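PDB 3D3Y: peptidase M16 C-terminal domain-containing protein from Enterococcus faecalis, which is of unknown function but carries a domain related to M16 metallopeptidases and may bind a metal ion. Local coordinates for residues A[29-34]-A[115-120]; A[75-80]-A[86-91]; A[259-264]-A[331-336]; A[279-284]-A[338-343]. One frame throughout, in Å; residues are numbered along the deposited sequence.

Interaction 1: A[29-34]-A[115-120]; sequences VRFNTR and EIIFAP
Ile117, near the end of helix 105-118, is the one residue of 115-120 that reaches the strand, and it meets Val29 and Phe31 there. Taken in chain order, Glu115 comes first: its carbonyl O accepts Ala119 N at 2.9 Å, closing the last helical turn. Ile117 then uses two separate branches. With chi2 extended (172°), CD1 runs out to meet Val29 CG1 tip to tip, 4.1 Å away. The short branch, CG2, lies at the edge of the Phe31 ring near its plane, 4.2 Å from Phe31 CZ. CG2 also rests over one face of the next ring, Phe118, 3.5 Å above its plane and displaced toward the rim. Ala119 leaves the helix, and Pro120 turns to Tyr192, whose OH bonds Ile117 O. The contact is apolar, modest in area and fully buried. Helix 105-118 thus packs on the face of the mixed sheet bearing Val29 and Phe31; helix 185-198 lies alongside, Leu196 against Ile117 and Met195 against Phe31, with Ile90 of strand 85-95 and Val201 of strand 200-207 also packing here.

Interaction 2: A[75-80]-A[86-91]; sequences FGIGVS and HWFNIS
Ile77 and Val79 face Ile90 and Phe88 across a regular antiparallel hairpin, and this is the tight side of the contact. Ile77 CG2, placed anti to the backbone N by chi1 of -49°, touches Phe88 CE2 at 3.5 Å and Ile90 CG1 at 3.8 Å, the two isoleucines running side by side. At one end Ile90 CG2 meets the edge of the Phe75 ring, 3.7 Å from CE1. At the other, Val79 CB comes within 3.5 Å of His86 CE1, and Ser80 O sits over a face of that imidazole, whose nitrogens bond Arg43 and Ser173. On the opposite face the glycine end is looser and partly exposed: Ser91 and Asn89 are paired with Gly76 and Gly78, and Asn89 extends to Ser80. Its ND2 makes a weak 3.4 Å bond to Ser80 OG, while its OD1 takes Arg30 NE. Buried Trp87 closes the Ser80 end, its CE3 3.6 Å from Ser80 OG. Six backbone bonds join the strands, Trp87 N to Ser80 O being almost straight (179°). Strand 74-82 is outermost in the sheet; strand 85-95 pairs on its far side with 24-34, and helices 40-52 and 105-118 cover the Ile77–Phe88 face.

Interaction 3: A[259-264]-A[331-336]; sequences LAYNTD and RLISTE
A helix laid on a beta sheet is the element here: Ile333 of helix 326-341 packs on Leu259 and Tyr261, two residues apart on strand 255-262. Both strand residues therefore point to the same face, and the isoleucine serves them with one branch each. Its long branch ends at CD1, which meets Leu259 CD1 at 3.8 Å, the two side chains approaching tip to tip. Its short branch, CG2, lies 3.5 Å from Tyr261 OH, with the phenol and the isoleucine set aslant. Tyr261 has CG anti to its carbonyl carbon (chi1 -60°), which aims the ring at the helix, and the length of the side chain leaves OH as the atom that touches Ile333. Strand 255-262 runs in the interior of a mixed five-stranded sheet, antiparallel to both 411-421 and 314-321, and the whole contact falls in the region assigned to the inactive domain of M16 peptidases. Leu412 and Val317 from those neighbouring strands pack around the same side chains. Within the helical turn that carries Ile333, Thr335 OG1 donates to Arg331 O at 3.0 Å, from above the carbonyl plane, while Thr335 N reaches that oxygen at 2.9 Å from the opposite face. On another side of the helix, Glu336 and Leu332 lean on helix 289-295, Leu332 against Val294 and Glu336 against Leu290 and Asn293.

Interaction 4: A[279-284]-A[338-343]; sequences NGIFGG and ENIRLG
Phe282 and Ile340 bring their helices to a CA–CA distance of 7.6 Å, each near the C-terminal end of its own helix. In 279-284 the last turn widens into a pi-type turn. Asn279 O accepts Gly283 N at 3.1 Å and also, weakly, Gly284 N at 2.8 Å. Segment 338-343 finishes differently, in a Schellman motif: Gly343 takes a positive phi of 81°, and of the two bonds back into the last turn one is Gly343 N to Ile340 O at 2.8 Å. What joins the two segments is a single methyl, Ile340 CD1. It sits 3.6 Å from Phe282 CB and 3.7 Å from Phe282 CD1, so it presses on the root of the aromatic side chain and one ortho carbon, the two side chains crossing at about a right angle. Phe282 has CG anti to the backbone N (chi1 -177°), which sets CB and CD1 together against the methyl. Ile281 CG2 is a more distant neighbour of Ile340 CD1, at 4.2 Å. This is helix-to-helix packing within the M16 inactive-domain region, joining helices 272-284 and 326-341 through buried hydrocarbon. Ile403 of helix 400-409 touches both Ile281 and Ile340, Ala407 adds to the Ile340 side, and Ile345 also reaches both isoleucines. One residue on from Ile340, Arg341 NH1 makes a salt bridge to Glu338 OE2 at 2.7 Å, with a fairly straight N-H (157°) and the carboxylate close to the guanidinium plane. Arg341 NE bonds Ala407 O, tying the arginine to helix 400-409 as well.

In the fold
The four contacts form two well-separated pairs, and interaction 1 lies across the chain's centre from interactions 3 and 4. Interactions 1 and 2 have centres 9 Å apart and share one mixed sheet: strands 24-34 and 85-95 are neighbours in it, Val29 N lies 2.8 Å from Ile90 O, and interaction 2 is nested within the chain loop that interaction 1 closes. Interactions 3 and 4, with centres 10 Å apart, both use helix 326-341; Phe282 CZ of the latter packs 4.0 Å from Tyr261 OH of the former, and their segments alternate along the chain. Between the pairs the distance is large: interactions 1 and 3 have centres 41 Å apart and nearest atoms about 18 Å apart. None of the four includes a bound metal or ligand.

Interaction 1: A[29-34]-A[115-120]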
# COMPACT_ATOMS: atom_id res chain seq x y z
N VAL A 29 -14.65 -1.57 -5.01
CA VAL A 29 -14.58 -0.71 -6.17
C VAL A 29 -13.24 0.04 -6.11
O VAL A 29 -12.98 0.81 -5.16
CB VAL A 29 -15.73 0.29 -6.21
CG1 VAL A 29 -15.72 1.06 -7.55
CG2 VAL A 29 -17.07 -0.45 -6.00
N ARG A 30 -12.38 -0.23 -7.10
CA ARG A 30 -11.04 0.35 -7.07
C ARG A 30 -10.81 1.31 -8.25
O ARG A 30 -10.87 0.90 -9.43
CB ARG A 30 -9.95 -0.73 -6.96
CG ARG A 30 -8.51 -0.17 -6.96
CD ARG A 30 -7.46 -1.16 -6.42
NE ARG A 30 -7.59 -1.39 -4.98
CZ ARG A 30 -7.17 -2.48 -4.34
NH1 ARG A 30 -6.58 -3.49 -5.01
NH2 ARG A 30 -7.32 -2.56 -3.02
N PHE A 31 -10.64 2.59 -7.92
CA PHE A 31 -10.28 3.61 -8.92
C PHE A 31 -8.76 3.72 -9.02
O PHE A 31 -8.06 3.87 -8.03
CB PHE A 31 -10.85 4.99 -8.56
CG PHE A 31 -12.36 5.05 -8.51
CD1 PHE A 31 -13.06 5.75 -9.50
CD2 PHE A 31 -13.07 4.42 -7.49
CE1 PHE A 31 -14.45 5.82 -9.48
CE2 PHE A 31 -14.45 4.51 -7.44
CZ PHE A 31 -15.14 5.22 -8.46
N ASN A 32 -8.23 3.61 -10.23
CA ASN A 32 -6.80 3.49 -10.43
C ASN A 32 -6.34 4.67 -11.26
O ASN A 32 -6.96 4.97 -12.30
CB ASN A 32 -6.52 2.16 -11.14
CG ASN A 32 -5.03 1.77 -11.18
OD1 ASN A 32 -4.18 2.51 -11.72
ND2 ASN A 32 -4.73 0.61 -10.62
N THR A 33 -5.28 5.35 -10.82
CA THR A 33 -4.71 6.49 -11.55
C THR A 33 -3.18 6.48 -11.42
O THR A 33 -2.64 5.82 -10.53
CB THR A 33 -5.28 7.85 -11.04
OG1 THR A 33 -5.05 8.86 -12.04
CG2 THR A 33 -4.63 8.27 -9.71
N ARG A 34 -2.49 7.20 -12.30
CA ARG A 34 -1.04 7.42 -12.12
C ARG A 34 -0.75 8.16 -10.80
O ARG A 34 -1.45 9.10 -10.44
CB ARG A 34 -0.48 8.20 -13.33
CG ARG A 34 1.05 8.38 -13.35
CD ARG A 34 1.52 9.31 -14.52
NE ARG A 34 1.22 10.71 -14.21
CZ ARG A 34 1.92 11.46 -13.35
NH1 ARG A 34 2.99 10.96 -12.73
NH2 ARG A 34 1.57 12.72 -13.11
N GLU A 115 -25.28 5.31 -4.47
CA GLU A 115 -25.48 6.51 -3.65
C GLU A 115 -24.14 7.12 -3.27
O GLU A 115 -23.89 8.33 -3.52
CB GLU A 115 -26.31 6.20 -2.39
CG GLU A 115 -27.83 5.96 -2.66
CD GLU A 115 -28.58 7.23 -3.15
OE1 GLU A 115 -28.13 8.37 -2.85
OE2 GLU A 115 -29.61 7.08 -3.85
N ILE A 116 -23.27 6.29 -2.71
CA ILE A 116 -21.93 6.76 -2.31
C ILE A 116 -21.12 7.36 -3.48
O ILE A 116 -20.52 8.44 -3.36
CB ILE A 116 -21.13 5.63 -1.64
CG1 ILE A 116 -21.81 5.23 -0.31
CG2 ILE A 116 -19.63 6.05 -1.47
CD1 ILE A 116 -22.06 6.41 0.68
N ILE A 117 -21.11 6.66 -4.61
CA ILE A 117 -20.25 7.04 -5.74
C ILE A 117 -20.79 8.17 -6.60
O ILE A 117 -20.04 9.09 -6.97
CB ILE A 117 -19.91 5.81 -6.60
CG1 ILE A 117 -19.12 4.80 -5.74
CG2 ILE A 117 -19.16 6.21 -7.86
CD1 ILE A 117 -18.90 3.46 -6.47
N PHE A 118 -22.09 8.13 -6.88
CA PHE A 118 -22.72 9.07 -7.79
C PHE A 118 -23.56 10.16 -7.12
O PHE A 118 -24.00 11.09 -7.79
CB PHE A 118 -23.54 8.28 -8.80
CG PHE A 118 -22.71 7.36 -9.65
CD1 PHE A 118 -22.09 7.83 -10.80
CD2 PHE A 118 -22.52 6.02 -9.29
CE1 PHE A 118 -21.31 6.99 -11.59
CE2 PHE A 118 -21.74 5.17 -10.06
CZ PHE A 118 -21.12 5.67 -11.22
N ALA A 119 -23.79 10.04 -5.82
CA ALA A 119 -24.56 11.07 -5.12
C ALA A 119 -23.81 11.50 -3.87
O ALA A 119 -24.33 11.39 -2.77
CB ALA A 119 -26.01 10.60 -4.79
N PRO A 120 -22.58 12.01 -4.05
CA PRO A 120 -21.84 12.49 -2.88
C PRO A 120 -22.48 13.77 -2.37
O PRO A 120 -23.36 14.35 -3.03
CB PRO A 120 -20.46 12.78 -3.46
CG PRO A 120 -20.74 13.16 -4.87
CD PRO A 120 -21.76 12.17 -5.28

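Interaction 2: A[75-80]-A[86-91]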
# COMPACT_ATOMS: atom_id res chain seq x y z
N PHE A 75 -18.54 -0.98 5.77
CA PHE A 75 -18.28 -0.07 4.65
C PHE A 75 -17.08 0.81 4.97
O PHE A 75 -16.97 1.37 6.07
CB PHE A 75 -19.52 0.77 4.38
CG PHE A 75 -19.26 1.99 3.50
CD1 PHE A 75 -18.89 1.84 2.18
CD2 PHE A 75 -19.40 3.26 4.03
CE1 PHE A 75 -18.67 2.96 1.36
CE2 PHE A 75 -19.18 4.40 3.23
CZ PHE A 75 -18.82 4.24 1.89
N GLY A 76 -16.17 0.97 4.00
CA GLY A 76 -15.07 1.91 4.23
C GLY A 76 -14.47 2.35 2.92
O GLY A 76 -14.63 1.68 1.90
N ILE A 77 -13.80 3.50 2.94
CA ILE A 77 -13.04 4.00 1.81
C ILE A 77 -11.64 4.41 2.31
O ILE A 77 -11.51 5.07 3.38
CB ILE A 77 -13.75 5.21 1.11
CG1 ILE A 77 -15.23 4.90 0.83
CG2 ILE A 77 -13.05 5.59 -0.21
CD1 ILE A 77 -15.97 6.08 0.05
N GLY A 78 -10.61 4.02 1.56
CA GLY A 78 -9.25 4.51 1.84
C GLY A 78 -8.42 4.57 0.54
O GLY A 78 -8.94 4.37 -0.54
N VAL A 79 -7.12 4.84 0.68
CA VAL A 79 -6.25 4.96 -0.46
C VAL A 79 -4.98 4.21 -0.19
O VAL A 79 -4.60 3.98 0.98
CB VAL A 79 -5.90 6.44 -0.81
CG1 VAL A 79 -7.14 7.20 -1.23
CG2 VAL A 79 -5.23 7.14 0.38
N SER A 80 -4.31 3.81 -1.27
CA SER A 80 -2.97 3.25 -1.14
C SER A 80 -2.15 3.55 -2.38
O SER A 80 -2.65 4.08 -3.37
CB SER A 80 -3.03 1.73 -0.84
OG SER A 80 -3.82 1.08 -1.79
N HIS A 86 -1.79 5.04 -7.86
CA HIS A 86 -2.40 5.42 -6.60
C HIS A 86 -3.84 4.90 -6.70
O HIS A 86 -4.53 5.09 -7.74
CB HIS A 86 -2.33 6.96 -6.38
CG HIS A 86 -2.70 7.38 -4.98
ND1 HIS A 86 -3.98 7.70 -4.61
CD2 HIS A 86 -1.94 7.50 -3.86
CE1 HIS A 86 -4.01 8.02 -3.32
NE2 HIS A 86 -2.78 7.90 -2.85
N TRP A 87 -4.26 4.18 -5.66
CA TRP A 87 -5.52 3.45 -5.67
C TRP A 87 -6.49 4.11 -4.68
O TRP A 87 -6.11 4.42 -3.55
CB TRP A 87 -5.27 1.99 -5.23
CG TRP A 87 -4.32 1.13 -6.10
CD1 TRP A 87 -3.82 1.43 -7.36
CD2 TRP A 87 -3.87 -0.18 -5.79
NE1 TRP A 87 -3.03 0.36 -7.81
CE2 TRP A 87 -3.06 -0.64 -6.86
CE3 TRP A 87 -4.08 -1.04 -4.68
CZ2 TRP A 87 -2.46 -1.90 -6.87
CZ3 TRP A 87 -3.46 -2.32 -4.68
CH2 TRP A 87 -2.65 -2.73 -5.77
N PHE A 88 -7.75 4.25 -5.08
CA PHE A 88 -8.82 4.79 -4.23
C PHE A 88 -9.81 3.64 -4.11
O PHE A 88 -10.34 3.16 -5.12
CB PHE A 88 -9.43 6.00 -4.91
CG PHE A 88 -10.56 6.67 -4.16
CD1 PHE A 88 -10.34 7.89 -3.51
CD2 PHE A 88 -11.86 6.13 -4.18
CE1 PHE A 88 -11.40 8.55 -2.88
CE2 PHE A 88 -12.94 6.77 -3.54
CZ PHE A 88 -12.70 7.99 -2.87
N ASN A 89 -10.02 3.17 -2.88
CA ASN A 89 -10.61 1.85 -2.64
C ASN A 89 -11.88 1.91 -1.81
O ASN A 89 -11.83 2.29 -0.64
CB ASN A 89 -9.60 1.01 -1.83
CG ASN A 89 -8.20 1.01 -2.43
OD1 ASN A 89 -8.03 0.68 -3.59
ND2 ASN A 89 -7.19 1.38 -1.63
N ILE A 90 -13.00 1.51 -2.39
CA ILE A 90 -14.27 1.50 -1.65
C ILE A 90 -14.58 0.04 -1.40
O ILE A 90 -14.66 -0.76 -2.34
CB ILE A 90 -15.41 2.13 -2.46
CG1 ILE A 90 -15.08 3.60 -2.79
CG2 ILE A 90 -16.76 2.02 -1.72
CD1 ILE A 90 -16.05 4.19 -3.85
N SER A 91 -14.72 -0.29 -0.12
CA SER A 91 -14.89 -1.69 0.29
C SER A 91 -16.21 -1.84 1.04
O SER A 91 -16.60 -0.94 1.80
CB SER A 91 -13.75 -2.07 1.25
OG SER A 91 -12.49 -1.99 0.58

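Interaction 3: A[259-264]-A[331-336]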
# COMPACT_ATOMS: atom_id res chain seq x y z
N LEU A 259 18.85 3.96 5.40
CA LEU A 259 19.62 3.80 4.15
C LEU A 259 18.69 3.22 3.11
O LEU A 259 17.89 2.32 3.41
CB LEU A 259 20.79 2.81 4.31
CG LEU A 259 21.96 3.09 5.26
CD1 LEU A 259 21.56 2.89 6.73
CD2 LEU A 259 23.06 2.15 4.90
N ALA A 260 18.82 3.71 1.88
CA ALA A 260 18.03 3.23 0.76
C ALA A 260 18.94 2.74 -0.35
O ALA A 260 19.86 3.45 -0.78
CB ALA A 260 17.13 4.33 0.23
N TYR A 261 18.62 1.55 -0.85
CA TYR A 261 19.38 0.90 -1.90
C TYR A 261 18.51 0.65 -3.10
O TYR A 261 17.34 0.30 -2.94
CB TYR A 261 19.80 -0.48 -1.41
CG TYR A 261 20.67 -0.55 -0.18
CD1 TYR A 261 22.05 -0.72 -0.28
CD2 TYR A 261 20.10 -0.51 1.09
CE1 TYR A 261 22.84 -0.81 0.86
CE2 TYR A 261 20.88 -0.63 2.24
CZ TYR A 261 22.23 -0.78 2.11
OH TYR A 261 22.97 -0.91 3.26
N ASN A 262 19.06 0.79 -4.31
CA ASN A 262 18.38 0.38 -5.53
C ASN A 262 18.60 -1.14 -5.67
O ASN A 262 19.74 -1.63 -5.59
CB ASN A 262 18.96 1.14 -6.73
CG ASN A 262 18.27 0.80 -8.05
OD1 ASN A 262 18.47 -0.27 -8.62
ND2 ASN A 262 17.49 1.72 -8.55
N THR A 263 17.53 -1.89 -5.86
CA THR A 263 17.65 -3.32 -6.09
C THR A 263 17.45 -3.66 -7.55
O THR A 263 17.90 -4.71 -8.00
CB THR A 263 16.60 -4.12 -5.31
OG1 THR A 263 15.30 -3.74 -5.79
CG2 THR A 263 16.68 -3.85 -3.79
N ASP A 264 16.72 -2.80 -8.27
CA ASP A 264 16.24 -3.12 -9.60
C ASP A 264 15.52 -4.50 -9.69
O ASP A 264 15.54 -5.13 -10.73
CB ASP A 264 17.43 -3.03 -10.58
CG ASP A 264 17.00 -2.85 -12.03
OD1 ASP A 264 16.07 -2.04 -12.30
OD2 ASP A 264 17.62 -3.52 -12.89
N ARG A 331 29.39 1.49 8.97
CA ARG A 331 30.45 0.48 8.69
C ARG A 331 29.98 -0.95 9.04
O ARG A 331 30.21 -1.89 8.27
CB ARG A 331 31.77 0.83 9.41
CG ARG A 331 32.40 2.16 8.90
CD ARG A 331 33.81 2.45 9.52
NE ARG A 331 33.76 2.92 10.92
CZ ARG A 331 33.75 4.21 11.31
NH1 ARG A 331 33.77 5.21 10.43
NH2 ARG A 331 33.71 4.50 12.61
N LEU A 332 29.30 -1.10 10.17
CA LEU A 332 28.79 -2.42 10.57
C LEU A 332 27.78 -2.98 9.55
O LEU A 332 27.83 -4.15 9.22
CB LEU A 332 28.16 -2.37 11.96
CG LEU A 332 29.09 -2.13 13.16
CD1 LEU A 332 28.32 -1.86 14.47
CD2 LEU A 332 30.07 -3.30 13.34
N ILE A 333 26.83 -2.14 9.13
CA ILE A 333 25.83 -2.51 8.11
C ILE A 333 26.50 -2.94 6.80
O ILE A 333 26.13 -3.98 6.20
CB ILE A 333 24.88 -1.34 7.81
CG1 ILE A 333 23.97 -1.05 9.01
CG2 ILE A 333 24.04 -1.62 6.52
CD1 ILE A 333 23.24 0.32 8.90
N SER A 334 27.47 -2.13 6.36
CA SER A 334 28.25 -2.45 5.15
C SER A 334 28.98 -3.79 5.27
O SER A 334 29.01 -4.61 4.32
CB SER A 334 29.29 -1.35 4.89
OG SER A 334 30.17 -1.75 3.85
N THR A 335 29.54 -4.04 6.45
CA THR A 335 30.21 -5.33 6.71
C THR A 335 29.29 -6.52 6.56
O THR A 335 29.66 -7.52 5.91
CB THR A 335 30.87 -5.33 8.09
OG1 THR A 335 31.89 -4.32 8.06
CG2 THR A 335 31.52 -6.69 8.37
N GLU A 336 28.10 -6.42 7.14
CA GLU A 336 27.12 -7.50 6.99
C GLU A 336 26.69 -7.68 5.54
O GLU A 336 26.50 -8.80 5.10
CB GLU A 336 25.91 -7.30 7.91
CG GLU A 336 26.27 -7.40 9.42
CD GLU A 336 27.12 -8.63 9.74
OE1 GLU A 336 26.92 -9.70 9.11
OE2 GLU A 336 27.99 -8.56 10.62

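Interaction 4: A[279-284]-A[338-343]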
# COMPACT_ATOMS: atom_id res chain seq x y z
N ASN A 279 16.43 -10.48 1.88
CA ASN A 279 15.92 -9.48 2.81
C ASN A 279 15.77 -10.05 4.20
O ASN A 279 16.15 -9.39 5.19
CB ASN A 279 14.58 -8.87 2.36
CG ASN A 279 14.09 -7.83 3.37
OD1 ASN A 279 13.02 -8.01 4.01
ND2 ASN A 279 14.88 -6.78 3.55
N GLY A 280 15.24 -11.27 4.29
CA GLY A 280 15.09 -11.94 5.57
C GLY A 280 16.42 -12.16 6.28
O GLY A 280 16.50 -12.00 7.49
N ILE A 281 17.47 -12.51 5.52
CA ILE A 281 18.78 -12.83 6.11
C ILE A 281 19.50 -11.55 6.52
O ILE A 281 20.27 -11.54 7.49
CB ILE A 281 19.64 -13.62 5.09
CG1 ILE A 281 19.11 -15.05 4.93
CG2 ILE A 281 21.12 -13.65 5.48
CD1 ILE A 281 19.61 -15.70 3.59
N PHE A 282 19.30 -10.49 5.74
CA PHE A 282 20.01 -9.21 5.93
C PHE A 282 19.46 -8.46 7.17
O PHE A 282 20.20 -8.24 8.14
CB PHE A 282 19.95 -8.38 4.63
CG PHE A 282 20.71 -7.06 4.67
CD1 PHE A 282 21.99 -6.96 5.25
CD2 PHE A 282 20.16 -5.93 4.06
CE1 PHE A 282 22.70 -5.73 5.27
CE2 PHE A 282 20.84 -4.71 4.07
CZ PHE A 282 22.14 -4.60 4.65
N GLY A 283 18.17 -8.15 7.18
CA GLY A 283 17.59 -7.39 8.28
C GLY A 283 16.10 -7.63 8.48
O GLY A 283 15.48 -6.92 9.24
N GLY A 284 15.52 -8.63 7.82
CA GLY A 284 14.06 -8.76 7.79
C GLY A 284 13.44 -9.36 9.04
O GLY A 284 12.29 -9.04 9.41
N GLU A 338 28.56 -7.06 2.85
CA GLU A 338 29.68 -7.74 2.25
C GLU A 338 29.71 -9.24 2.61
O GLU A 338 30.02 -10.08 1.75
CB GLU A 338 30.99 -7.06 2.65
CG GLU A 338 31.15 -5.69 1.96
CD GLU A 338 30.96 -5.77 0.42
OE1 GLU A 338 31.60 -6.66 -0.21
OE2 GLU A 338 30.17 -4.96 -0.13
N ASN A 339 29.38 -9.56 3.85
CA ASN A 339 29.34 -10.94 4.27
C ASN A 339 28.35 -11.76 3.47
O ASN A 339 28.66 -12.89 3.08
CB ASN A 339 29.03 -11.06 5.77
CG ASN A 339 30.24 -10.72 6.62
OD1 ASN A 339 31.38 -10.72 6.14
ND2 ASN A 339 30.00 -10.47 7.92
N ILE A 340 27.17 -11.20 3.24
CA ILE A 340 26.20 -11.86 2.35
C ILE A 340 26.77 -11.95 0.93
O ILE A 340 26.72 -13.00 0.31
CB ILE A 340 24.83 -11.14 2.34
CG1 ILE A 340 24.22 -11.15 3.79
CG2 ILE A 340 23.91 -11.77 1.29
CD1 ILE A 340 22.98 -10.22 3.94
N ARG A 341 27.31 -10.85 0.40
CA ARG A 341 27.94 -10.92 -0.94
C ARG A 341 28.96 -12.07 -1.03
O ARG A 341 29.03 -12.78 -2.05
CB ARG A 341 28.61 -9.59 -1.32
CG ARG A 341 27.59 -8.50 -1.57
CD ARG A 341 28.20 -7.08 -1.76
NE ARG A 341 27.20 -6.23 -2.40
CZ ARG A 341 27.25 -4.91 -2.50
NH1 ARG A 341 28.25 -4.21 -1.95
NH2 ARG A 341 26.28 -4.28 -3.16
N LEU A 342 29.73 -12.25 0.04
CA LEU A 342 30.76 -13.31 0.10
C LEU A 342 30.19 -14.71 0.30
O LEU A 342 30.91 -15.69 0.17
CB LEU A 342 31.80 -13.00 1.20
CG LEU A 342 32.72 -11.79 0.93
CD1 LEU A 342 33.35 -11.27 2.24
CD2 LEU A 342 33.81 -12.16 -0.08
N GLY A 343 28.89 -14.79 0.59
CA GLY A 343 28.25 -16.10 0.78
C GLY A 343 28.52 -16.64 2.17
O GLY A 343 28.41 -17.85 2.41